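Local coordinates for inactivation-no-after-potential D protein (Drosophila melanogaster, PDB 5F67), which probably acts as a scaffold of fly phototransduction, its third PDZ domain binding the tail of the TRP channel, at residues S54-R57 / E58-A62. Sequence-based numbering, arbitrary orientation.
Sequences SDLR and EGSNA
Between Arg57 and Ser60 the chain reverses in a type II beta turn, closed by a backbone hydrogen bond from Ser60 N to Arg57 O (3.1 Å), and this turn carries strand 50-56 into helix 61-64. Gly59 takes the third position with a positive phi, as the turn type requires. The closing carbonyl is gripped twice: Ser60 N approaches from above the carbonyl plane, 38° out of it, whereas Ser60 OG donates to Arg57 O within that plane, on a lone pair, at 2.7 Å. With chi1 at 70°, the hydroxyl sits between its own backbone N and carbonyl carbon, from where it also accepts from Glu63 N. Ser60 is thus the N-cap of helix 61-64, one oxygen joining turn and helix. Were the hydroxyl lost, as in an alanine, that helix would probably be left without its side-chain cap, and Arg57 O would keep only the backbone bond from Ser60 N of the two described. On the apolar side, Leu56 reaches past the hydroxyl, and its CD1 meets the methyl of Ala62, CD1 to CB 3.8 Å. Arg57 extends from the turn, its CG, anti to the backbone N (chi1 176°), lying 3.7 Å from Glu58 O. A water bridges the Arg57 side chain to the turn, accepting from Arg57 NE at 2.9 Å and donating to Glu58 O at 3.0 Å. Arg57 NH2 bonds to the backbone of the bound peptide and Glu58 OE1 pairs with a basic side chain of that peptide in a salt bridge, so the strand-to-helix corner is itself part of the recognition surface. Behind it, Ala62 rests on Ile37 of strand 37-44, the antiparallel partner of strand 50-56, placing this capped turn at the sheet's end in the PDZ fold.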
loop_
_atom_site.group_PDB
_atom_site.type_symbol
_atom_site.label_atom_id
_atom_site.label_comp_id
_atom_site.label_asym_id
_atom_site.label_seq_id
_atom_site.Cartn_x
_atom_site.Cartn_y
_atom_site.Cartn_z
ATOM N N SER A 54 2.664 -4.005 -5.350
ATOM C CA SER A 54 3.184 -4.970 -6.320
ATOM C C SER A 54 2.507 -6.332 -6.208
ATOM O O SER A 54 2.583 -7.148 -7.122
ATOM C CB SER A 54 4.693 -5.128 -6.146
ATOM O OG SER A 54 4.999 -5.614 -4.850
ATOM N N ASP A 55 1.860 -6.589 -5.077
ATOM C CA ASP A 55 1.113 -7.827 -4.939
ATOM C C ASP A 55 0.064 -7.651 -3.871
ATOM O O ASP A 55 0.125 -6.726 -3.058
ATOM C CB ASP A 55 2.041 -9.018 -4.626
ATOM C CG ASP A 55 1.489 -10.342 -5.135
ATOM O OD1 ASP A 55 0.275 -10.428 -5.428
ATOM O OD2 ASP A 55 2.271 -11.309 -5.252
ATOM N N LEU A 56 -0.919 -8.539 -3.883
ATOM C CA LEU A 56 -2.073 -8.401 -3.012
ATOM C C LEU A 56 -2.469 -9.807 -2.617
ATOM O O LEU A 56 -2.540 -10.696 -3.473
ATOM C CB LEU A 56 -3.208 -7.715 -3.784
ATOM C CG LEU A 56 -4.514 -7.417 -3.067
ATOM C CD1 LEU A 56 -4.297 -6.333 -2.029
ATOM C CD2 LEU A 56 -5.543 -6.983 -4.103
ATOM N N ARG A 57 -2.690 -10.028 -1.326
ATOM C CA ARG A 57 -2.976 -11.373 -0.827
ATOM C C ARG A 57 -4.464 -11.673 -0.879
ATOM O O ARG A 57 -5.282 -10.904 -0.365
ATOM C CB ARG A 57 -2.477 -11.511 0.612
ATOM C CG ARG A 57 -2.812 -12.868 1.258
ATOM C CD ARG A 57 -2.076 -13.016 2.575
ATOM N NE ARG A 57 -2.593 -14.124 3.375
ATOM C CZ ARG A 57 -1.875 -14.782 4.281
ATOM N NH1 ARG A 57 -0.607 -14.437 4.502
ATOM N NH2 ARG A 57 -2.430 -15.768 4.974
ATOM N N GLU A 58 -4.821 -12.798 -1.493
ATOM C CA GLU A 58 -6.230 -13.176 -1.604
ATOM C C GLU A 58 -6.888 -13.313 -0.228
ATOM O O GLU A 58 -6.316 -13.917 0.687
ATOM C CB GLU A 58 -6.360 -14.480 -2.397
ATOM C CG GLU A 58 -7.785 -14.838 -2.782
ATOM C CD GLU A 58 -7.849 -16.093 -3.624
ATOM O OE1 GLU A 58 -6.779 -16.694 -3.876
ATOM O OE2 GLU A 58 -8.967 -16.474 -4.035
ATOM N N GLY A 59 -8.080 -12.736 -0.085
ATOM C CA GLY A 59 -8.829 -12.812 1.157
ATOM C C GLY A 59 -8.397 -11.826 2.232
ATOM O O GLY A 59 -9.011 -11.765 3.298
ATOM N N SER A 60 -7.346 -11.055 1.961
ATOM C CA SER A 60 -6.790 -10.139 2.957
ATOM C C SER A 60 -7.646 -8.877 3.110
ATOM O O SER A 60 -8.503 -8.580 2.268
ATOM C CB SER A 60 -5.359 -9.748 2.575
ATOM O OG SER A 60 -5.359 -8.913 1.418
ATOM N N ASN A 61 -7.418 -8.132 4.189
ATOM C CA ASN A 61 -8.148 -6.886 4.415
ATOM C C ASN A 61 -7.810 -5.824 3.372
ATOM O O ASN A 61 -8.655 -4.987 3.040
ATOM C CB ASN A 61 -7.875 -6.356 5.823
ATOM C CG ASN A 61 -8.448 -7.255 6.900
ATOM O OD1 ASN A 61 -9.303 -8.105 6.631
ATOM N ND2 ASN A 61 -7.987 -7.065 8.129
ATOM N N ALA A 62 -6.578 -5.840 2.854
ATOM C CA ALA A 62 -6.239 -4.896 1.795
ATOM C C ALA A 62 -7.061 -5.192 0.550
ATOM O O ALA A 62 -7.552 -4.273 -0.108
ATOM C CB ALA A 62 -4.748 -4.932 1.470
HETATM O O HOH W 1 -5.460 -13.619 3.563
#